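Local coordinates for glycosyl hydrolases family 31 family protein (PDB 6DRU), which hydrolyses xyloglucan oligosaccharides, releasing alpha-xylose from their non-reducing terminal glucose, at residues G530-Y541 / T556-F564. Residues are numbered along the deposited sequence; the frame is centred on the assembly and turned at random.
With XYS (alpha-D-xylopyranose), chain N; MAN (alpha-D-mannopyranose), chain C; BGC (beta-D-glucopyranose), chain F; BGC (beta-D-glucopyranose), chain B.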
ATOM      1  N   GLY A 530      47.540  -1.709  -1.185  1.00 61.62           N
ATOM      2  CA  GLY A 530      47.491  -2.556  -0.015  1.00 55.74           C
ATOM      3  C   GLY A 530      48.643  -3.519   0.153  1.00 63.62           C
ATOM      4  O   GLY A 530      48.648  -4.283   1.127  1.00 62.99           O
ATOM      5  N   ASN A 531      49.617  -3.517  -0.754  1.00 70.49           N
ATOM      6  CA  ASN A 531      50.739  -4.448  -0.686  1.00 70.26           C
ATOM      7  C   ASN A 531      51.815  -3.864   0.224  1.00 64.66           C
ATOM      8  O   ASN A 531      52.518  -2.924  -0.158  1.00 65.61           O
ATOM      9  CB  ASN A 531      51.285  -4.741  -2.080  1.00 60.11           C
ATOM     10  CG  ASN A 531      52.115  -6.008  -2.123  1.00 66.75           C
ATOM     11  OD1 ASN A 531      52.878  -6.298  -1.200  1.00 60.58           O
ATOM     12  ND2 ASN A 531      51.960  -6.778  -3.192  1.00 67.19           N
ATOM     13  N   ILE A 532      51.951  -4.432   1.425  1.00 62.56           N
ATOM     14  CA  ILE A 532      52.895  -3.916   2.409  1.00 66.20           C
ATOM     15  C   ILE A 532      54.344  -4.155   2.020  1.00 65.40           C
ATOM     16  O   ILE A 532      55.249  -3.640   2.686  1.00 61.61           O
ATOM     17  CB  ILE A 532      52.623  -4.534   3.796  1.00 62.01           C
ATOM     18  CG1 ILE A 532      52.789  -6.053   3.746  1.00 65.89           C
ATOM     19  CG2 ILE A 532      51.225  -4.179   4.274  1.00 63.29           C
ATOM     20  CD1 ILE A 532      52.869  -6.698   5.111  1.00 64.50           C
ATOM     21  N   ASP A 533      54.591  -4.926   0.962  1.00 68.07           N
ATOM     22  CA  ASP A 533      55.944  -5.185   0.497  1.00 61.86           C
ATOM     23  C   ASP A 533      56.351  -4.297  -0.669  1.00 63.66           C
ATOM     24  O   ASP A 533      57.516  -4.335  -1.077  1.00 81.13           O
ATOM     25  CB  ASP A 533      56.099  -6.657   0.096  1.00 68.95           C
ATOM     26  CG  ASP A 533      55.989  -7.599   1.281  1.00 85.17           C
ATOM     27  OD1 ASP A 533      56.489  -7.248   2.372  1.00 88.10           O
ATOM     28  OD2 ASP A 533      55.411  -8.695   1.120  1.00 86.23           O
ATOM     29  N   THR A 534      55.429  -3.507  -1.216  1.00 65.86           N
ATOM     30  CA  THR A 534      55.838  -2.612  -2.290  1.00 67.49           C
ATOM     31  C   THR A 534      56.177  -1.234  -1.733  1.00 68.61           C
ATOM     32  O   THR A 534      55.538  -0.774  -0.780  1.00 54.91           O
ATOM     33  CB  THR A 534      54.736  -2.475  -3.337  1.00 65.96           C
ATOM     34  OG1 THR A 534      53.600  -1.822  -2.756  1.00 63.43           O
ATOM     35  CG2 THR A 534      54.324  -3.844  -3.861  1.00 61.75           C
ATOM     36  N   PRO A 535      57.181  -0.565  -2.306  1.00 72.77           N
ATOM     37  CA  PRO A 535      57.495   0.800  -1.856  1.00 63.30           C
ATOM     38  C   PRO A 535      56.367   1.782  -2.103  1.00 62.65           C
ATOM     39  O   PRO A 535      56.253   2.776  -1.374  1.00 69.82           O
ATOM     40  CB  PRO A 535      58.745   1.160  -2.673  1.00 57.71           C
ATOM     41  CG  PRO A 535      59.301  -0.149  -3.137  1.00 70.06           C
ATOM     42  CD  PRO A 535      58.118  -1.040  -3.335  1.00 69.93           C
ATOM     43  N   GLU A 536      55.527   1.530  -3.109  1.00 64.65           N
ATOM     44  CA  GLU A 536      54.440   2.451  -3.421  1.00 65.38           C
ATOM     45  C   GLU A 536      53.452   2.543  -2.266  1.00 73.80           C
ATOM     46  O   GLU A 536      53.093   3.641  -1.825  1.00 68.66           O
ATOM     47  CB  GLU A 536      53.725   2.011  -4.700  1.00 60.28           C
ATOM     48  CG  GLU A 536      54.528   2.179  -5.982  1.00 66.20           C
ATOM     49  CD  GLU A 536      55.496   1.035  -6.232  1.00 79.76           C
ATOM     50  OE1 GLU A 536      55.677   0.190  -5.330  1.00 77.34           O
ATOM     51  OE2 GLU A 536      56.069   0.973  -7.342  1.00 89.26           O
ATOM     52  N   TYR A 537      53.002   1.393  -1.757  1.00 64.03           N
ATOM     53  CA  TYR A 537      52.046   1.410  -0.657  1.00 63.28           C
ATOM     54  C   TYR A 537      52.709   1.729   0.676  1.00 63.38           C
ATOM     55  O   TYR A 537      52.063   2.300   1.563  1.00 68.92           O
ATOM     56  CB  TYR A 537      51.311   0.073  -0.555  1.00 62.19           C
ATOM     57  CG  TYR A 537      50.308   0.064   0.573  1.00 62.34           C
ATOM     58  CD1 TYR A 537      49.155   0.835   0.500  1.00 61.22           C
ATOM     59  CD2 TYR A 537      50.531  -0.678   1.724  1.00 61.69           C
ATOM     60  CE1 TYR A 537      48.242   0.847   1.531  1.00 62.27           C
ATOM     61  CE2 TYR A 537      49.622  -0.670   2.762  1.00 58.79           C
ATOM     62  CZ  TYR A 537      48.480   0.095   2.658  1.00 58.33           C
ATOM     63  OH  TYR A 537      47.570   0.109   3.686  1.00 70.86           O
ATOM     64  N   ARG A 538      53.979   1.359   0.847  1.00 61.48           N
ATOM     65  CA  ARG A 538      54.698   1.747   2.055  1.00 62.22           C
ATOM     66  C   ARG A 538      54.712   3.262   2.221  1.00 69.57           C
ATOM     67  O   ARG A 538      54.608   3.773   3.342  1.00 64.21           O
ATOM     68  CB  ARG A 538      56.120   1.191   2.022  1.00 66.74           C
ATOM     69  CG  ARG A 538      56.219  -0.277   2.393  1.00 59.75           C
ATOM     70  CD  ARG A 538      57.547  -0.858   1.953  1.00 59.52           C
ATOM     71  NE  ARG A 538      57.843  -2.115   2.630  1.00 70.62           N
ATOM     72  CZ  ARG A 538      58.959  -2.814   2.450  1.00 69.68           C
ATOM     73  NH1 ARG A 538      59.885  -2.377   1.608  1.00 73.07           N
ATOM     74  NH2 ARG A 538      59.149  -3.947   3.111  1.00 79.32           N
ATOM     75  N   GLU A 539      54.843   3.996   1.113  1.00 59.19           N
ATOM     76  CA  GLU A 539      54.768   5.452   1.177  1.00 63.74           C
ATOM     77  C   GLU A 539      53.382   5.908   1.614  1.00 68.39           C
ATOM     78  O   GLU A 539      53.245   6.757   2.503  1.00 57.65           O
ATOM     79  CB  GLU A 539      55.126   6.053  -0.183  1.00 68.17           C
ATOM     80  CG  GLU A 539      55.094   7.573  -0.217  1.00 66.51           C
ATOM     81  CD  GLU A 539      55.139   8.125  -1.628  1.00 78.82           C
ATOM     82  OE1 GLU A 539      54.993   7.332  -2.582  1.00 74.58           O
ATOM     83  OE2 GLU A 539      55.321   9.352  -1.784  1.00 84.62           O
ATOM     84  N   LEU A 540      52.338   5.341   1.003  1.00 68.61           N
ATOM     85  CA  LEU A 540      50.970   5.717   1.348  1.00 60.32           C
ATOM     86  C   LEU A 540      50.661   5.423   2.810  1.00 62.07           C
ATOM     87  O   LEU A 540      50.040   6.244   3.496  1.00 59.62           O
ATOM     88  CB  LEU A 540      49.982   4.990   0.436  1.00 58.91           C
ATOM     89  CG  LEU A 540      48.496   5.181   0.749  1.00 61.77           C
ATOM     90  CD1 LEU A 540      48.120   6.657   0.772  1.00 57.15           C
ATOM     91  CD2 LEU A 540      47.641   4.422  -0.252  1.00 63.07           C
ATOM     92  N   TYR A 541      51.080   4.256   3.307  1.00 56.82           N
ATOM     93  CA  TYR A 541      50.757   3.887   4.680  1.00 52.17           C
ATOM     94  C   TYR A 541      51.421   4.824   5.682  1.00 63.05           C
ATOM     95  O   TYR A 541      50.802   5.215   6.678  1.00 61.29           O
ATOM     96  CB  TYR A 541      51.167   2.441   4.956  1.00 50.19           C
ATOM     97  CG  TYR A 541      50.856   2.008   6.371  1.00 57.05           C
ATOM     98  CD1 TYR A 541      49.570   1.636   6.734  1.00 58.19           C
ATOM     99  CD2 TYR A 541      51.844   1.988   7.347  1.00 59.76           C
ATOM    100  CE1 TYR A 541      49.276   1.249   8.027  1.00 60.12           C
ATOM    101  CE2 TYR A 541      51.560   1.602   8.643  1.00 58.12           C
ATOM    102  CZ  TYR A 541      50.274   1.234   8.976  1.00 59.17           C
ATOM    103  OH  TYR A 541      49.982   0.847  10.264  1.00 61.14           O
ATOM    104  N   THR A 556      45.183   1.689  13.640  1.00 55.63           N
ATOM    105  CA  THR A 556      45.524   1.107  12.352  1.00 60.04           C
ATOM    106  C   THR A 556      44.733  -0.178  12.151  1.00 67.84           C
ATOM    107  O   THR A 556      44.480  -0.920  13.106  1.00 63.55           O
ATOM    108  CB  THR A 556      47.029   0.833  12.249  1.00 61.17           C
ATOM    109  OG1 THR A 556      47.327   0.258  10.970  1.00 63.90           O
ATOM    110  CG2 THR A 556      47.492  -0.109  13.359  1.00 56.62           C
ATOM    111  N   HIS A 557      44.341  -0.429  10.907  1.00 62.66           N
ATOM    112  CA  HIS A 557      43.519  -1.581  10.558  1.00 61.25           C
ATOM    113  C   HIS A 557      43.454  -1.669   9.042  1.00 64.18           C
ATOM    114  O   HIS A 557      43.631  -0.669   8.340  1.00 60.51           O
ATOM    115  CB  HIS A 557      42.108  -1.466  11.153  1.00 58.19           C
ATOM    116  CG  HIS A 557      41.198  -2.591  10.772  1.00 67.71           C
ATOM    117  ND1 HIS A 557      41.439  -3.899  11.135  1.00 67.64           N
ATOM    118  CD2 HIS A 557      40.049  -2.606  10.057  1.00 70.29           C
ATOM    119  CE1 HIS A 557      40.477  -4.670  10.660  1.00 70.72           C
ATOM    120  NE2 HIS A 557      39.620  -3.910  10.002  1.00 71.94           N
ATOM    121  N   GLY A 558      43.213  -2.874   8.547  1.00 64.46           N
ATOM    122  CA  GLY A 558      43.049  -3.072   7.121  1.00 63.27           C
ATOM    123  C   GLY A 558      43.237  -4.520   6.742  1.00 62.26           C
ATOM    124  O   GLY A 558      43.668  -5.352   7.540  1.00 54.27           O
ATOM    125  N   SER A 559      42.894  -4.810   5.489  1.00 55.55           N
ATOM    126  CA  SER A 559      43.072  -6.130   4.892  1.00 59.57           C
ATOM    127  C   SER A 559      44.176  -5.989   3.848  1.00 61.59           C
ATOM    128  O   SER A 559      43.922  -5.634   2.696  1.00 61.27           O
ATOM    129  CB  SER A 559      41.770  -6.647   4.284  1.00 66.62           C
ATOM    130  OG  SER A 559      41.910  -7.981   3.827  1.00 70.14           O
ATOM    131  N   ARG A 560      45.407  -6.265   4.263  1.00 67.59           N
ATOM    132  CA  ARG A 560      46.575  -6.042   3.427  1.00 65.97           C
ATOM    133  C   ARG A 560      46.847  -7.242   2.527  1.00 62.45           C
ATOM    134  O   ARG A 560      46.393  -8.361   2.779  1.00 76.50           O
ATOM    135  CB  ARG A 560      47.806  -5.760   4.291  1.00 58.52           C
ATOM    136  CG  ARG A 560      47.615  -4.657   5.319  1.00 53.87           C
ATOM    137  CD  ARG A 560      47.605  -3.285   4.671  1.00 60.37           C
ATOM    138  NE  ARG A 560      47.438  -2.226   5.660  1.00 51.71           N
ATOM    139  CZ  ARG A 560      46.320  -1.526   5.823  1.00 54.52           C
ATOM    140  NH1 ARG A 560      45.270  -1.762   5.047  1.00 58.30           N
ATOM    141  NH2 ARG A 560      46.257  -0.582   6.751  1.00 54.96           N
ATOM    142  N   THR A 561      47.602  -6.990   1.464  1.00 62.01           N
ATOM    143  CA  THR A 561      48.208  -8.030   0.648  1.00 72.47           C
ATOM    144  C   THR A 561      49.724  -7.910   0.758  1.00 66.15           C
ATOM    145  O   THR A 561      50.254  -6.906   1.239  1.00 66.91           O
ATOM    146  CB  THR A 561      47.739  -7.941  -0.813  1.00 61.30           C
ATOM    147  OG1 THR A 561      48.413  -8.933  -1.597  1.00 82.59           O
ATOM    148  CG2 THR A 561      48.003  -6.564  -1.391  1.00 59.83           C
ATOM    149  N   CYS A 562      50.431  -8.951   0.326  1.00 75.94           N
ATOM    150  CA  CYS A 562      51.869  -9.005   0.547  1.00 69.24           C
ATOM    151  C   CYS A 562      52.484 -10.066  -0.355  1.00 70.04           C
ATOM    152  O   CYS A 562      51.787 -10.900  -0.937  1.00 74.09           O
ATOM    153  CB  CYS A 562      52.190  -9.285   2.022  1.00 63.22           C
ATOM    154  SG  CYS A 562      51.527 -10.842   2.687  1.00 84.31           S
ATOM    155  N   TYR A 563      53.812 -10.009  -0.471  1.00 72.92           N
ATOM    156  CA  TYR A 563      54.576 -11.019  -1.190  1.00 64.68           C
ATOM    157  C   TYR A 563      55.080 -12.138  -0.288  1.00 72.54           C
ATOM    158  O   TYR A 563      55.329 -13.245  -0.780  1.00 75.46           O
ATOM    159  CB  TYR A 563      55.777 -10.378  -1.893  1.00 76.40           C
ATOM    160  CG  TYR A 563      55.427  -9.448  -3.033  1.00 77.36           C
ATOM    161  CD1 TYR A 563      54.313  -9.676  -3.832  1.00 72.23           C
ATOM    162  CD2 TYR A 563      56.217  -8.339  -3.313  1.00 79.61           C
ATOM    163  CE1 TYR A 563      53.996  -8.822  -4.879  1.00 83.48           C
ATOM    164  CE2 TYR A 563      55.909  -7.481  -4.355  1.00 80.61           C
ATOM    165  CZ  TYR A 563      54.799  -7.726  -5.134  1.00 82.95           C
ATOM    166  OH  TYR A 563      54.495  -6.871  -6.171  1.00 72.62           O
ATOM    167  N   PHE A 564      55.238 -11.878   1.010  1.00 73.10           N
ATOM    168  CA  PHE A 564      55.713 -12.870   1.966  1.00 71.32           C
ATOM    169  C   PHE A 564      54.784 -12.877   3.169  1.00 80.69           C
ATOM    170  O   PHE A 564      54.525 -11.825   3.762  1.00 78.67           O
ATOM    171  CB  PHE A 564      57.153 -12.577   2.396  1.00 74.64           C
ATOM    172  CG  PHE A 564      58.049 -12.174   1.261  1.00 93.57           C
ATOM    173  CD1 PHE A 564      58.414 -13.091   0.289  1.00 92.85           C
ATOM    174  CD2 PHE A 564      58.520 -10.876   1.160  1.00 87.18           C
ATOM    175  CE1 PHE A 564      59.234 -12.721  -0.761  1.00 71.50           C
ATOM    176  CE2 PHE A 564      59.342 -10.501   0.114  1.00 83.33           C
ATOM    177  CZ  PHE A 564      59.699 -11.425  -0.847  1.00 74.93           C
TER
HETATM  178  C1  XYS N 834      33.811  -5.109   7.920  1.00 74.91           C
HETATM  179  C2  XYS N 834      34.516  -4.033   8.713  1.00 72.98           C
HETATM  180  C3  XYS N 834      35.998  -4.334   8.744  1.00 72.64           C
HETATM  181  C4  XYS N 834      36.220  -5.745   9.245  1.00 71.74           C
HETATM  182  C5  XYS N 834      35.370  -6.703   8.440  1.00 73.07           C
HETATM  183  O1  XYS N 834      34.334  -5.143   6.612  1.00 64.79           O
HETATM  184  O2  XYS N 834      34.293  -2.779   8.115  1.00 73.96           O
HETATM  185  O3  XYS N 834      36.651  -3.423   9.596  1.00 76.70           O
HETATM  186  O4  XYS N 834      37.578  -6.085   9.095  1.00 63.86           O
HETATM  187  O5  XYS N 834      34.008  -6.353   8.549  1.00 71.89           O
HETATM  188  C1  MAN C   4      55.326 -19.467   2.772  1.00 85.52           C
HETATM  189  C2  MAN C   4      56.361 -18.752   1.933  1.00 92.24           C
HETATM  190  C3  MAN C   4      55.945 -17.308   1.760  1.00 90.40           C
HETATM  191  C4  MAN C   4      54.528 -17.249   1.236  1.00 88.97           C
HETATM  192  C5  MAN C   4      53.621 -18.100   2.102  1.00 86.49           C
HETATM  193  C6  MAN C   4      52.216 -18.064   1.543  1.00 91.79           C
HETATM  194  O2  MAN C   4      56.460 -19.369   0.671  1.00110.32           O
HETATM  195  O3  MAN C   4      56.811 -16.668   0.852  1.00 87.60           O
HETATM  196  O4  MAN C   4      54.080 -15.914   1.256  1.00 81.34           O
HETATM  197  O5  MAN C   4      54.083 -19.430   2.114  1.00 96.05           O
HETATM  198  O6  MAN C   4      51.335 -18.737   2.416  1.00 83.32           O
HETATM  199  C2  BGC F   2      38.249  -7.941   2.398  1.00 81.73           C
HETATM  200  C3  BGC F   2      36.771  -8.103   2.481  1.00 77.37           C
HETATM  201  C4  BGC F   2      36.098  -7.445   1.264  1.00 76.40           C
HETATM  202  C5  BGC F   2      36.733  -7.938  -0.002  1.00 74.93           C
HETATM  203  C6  BGC F   2      36.114  -7.220  -1.193  1.00 78.15           C
HETATM  204  C1  BGC F   2      38.710  -8.469   1.063  1.00 79.80           C
HETATM  205  O2  BGC F   2      38.888  -8.681   3.463  1.00 81.37           O
HETATM  206  O3  BGC F   2      36.313  -7.511   3.642  1.00 88.45           O
HETATM  207  O4  BGC F   2      34.728  -7.774   1.239  1.00 81.60           O
HETATM  208  O5  BGC F   2      38.122  -7.677   0.028  1.00 80.63           O
HETATM  209  O6  BGC F   2      36.610  -7.781  -2.387  1.00 79.49           O
HETATM  210  C2  BGC B   1      41.684  -8.861  -2.497  1.00 88.43           C
HETATM  211  C3  BGC B   1      40.852  -8.171  -1.472  1.00 94.36           C
HETATM  212  C4  BGC B   1      40.736  -9.045  -0.212  1.00 99.90           C
HETATM  213  C5  BGC B   1      42.105  -9.465   0.242  1.00 96.17           C
HETATM  214  C6  BGC B   1      41.978 -10.357   1.471  1.00 92.52           C
HETATM  215  C1  BGC B   1      43.002  -9.265  -1.879  1.00 87.32           C
HETATM  216  O1  BGC B   1      43.793  -9.885  -2.839  1.00 82.57           O
HETATM  217  O2  BGC B   1      41.914  -7.967  -3.608  1.00 91.52           O
HETATM  218  O3  BGC B   1      39.593  -7.938  -1.997  1.00 86.76           O
HETATM  219  O4  BGC B   1      40.105  -8.321   0.822  1.00 87.52           O
HETATM  220  O5  BGC B   1      42.763 -10.170  -0.795  1.00 95.38           O
HETATM  221  O6  BGC B   1      42.129 -11.708   1.097  1.00102.37           O
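Asp533 and the backbone of Tyr563 and Phe564 illustrate how one carboxylate can hold a chain that has no regular structure of its own. OD2 of Asp533 accepts from Tyr563 N at 2.6 Å through its anti lone pair, and from Phe564 N at 3.2 Å nearly along the C-O bond, so two successive amides share one oxygen. ND2 of Asn531 lies over one face of the Tyr563 ring, toward its rim, 3.3 Å from CE1, with amide and ring planes 65° apart. The backbones meet in a single beta bridge: Thr561 N donates to Gly530 O (2.9 Å) and Ile532 N to Thr561 O (3.0 Å). Farther along, Arg560 bends at chi2 (-74°), its CD against Ile532 CG2, and the Tyr537 hydroxyl sits over the centre of its guanidinium, with OH 3.0 Å from CZ. That hydroxyl bonds instead to Gly518 O, while Gly519 O and Tyr577 OH hold the guanidinium in place. Tyr541 OH meets Thr556 OG1 at 2.8 Å, and Asn572 also bonds that threonine oxygen.

In the second shell, Asn531 OD1 takes Asp533 N in an Asx turn, and Thr534 N-caps helix 535-548. Cys562, whose CB packs on Ile532 CG1, is disulfide-bonded to Cys570. This is a substrate-binding loop beyond a TIM-barrel strand, here in family 31: strand 554-555 leads into His557, whose NE2 is hydrogen-bonded to both O3 and O4 of the xylose, and Ser559, which bonds a glucose.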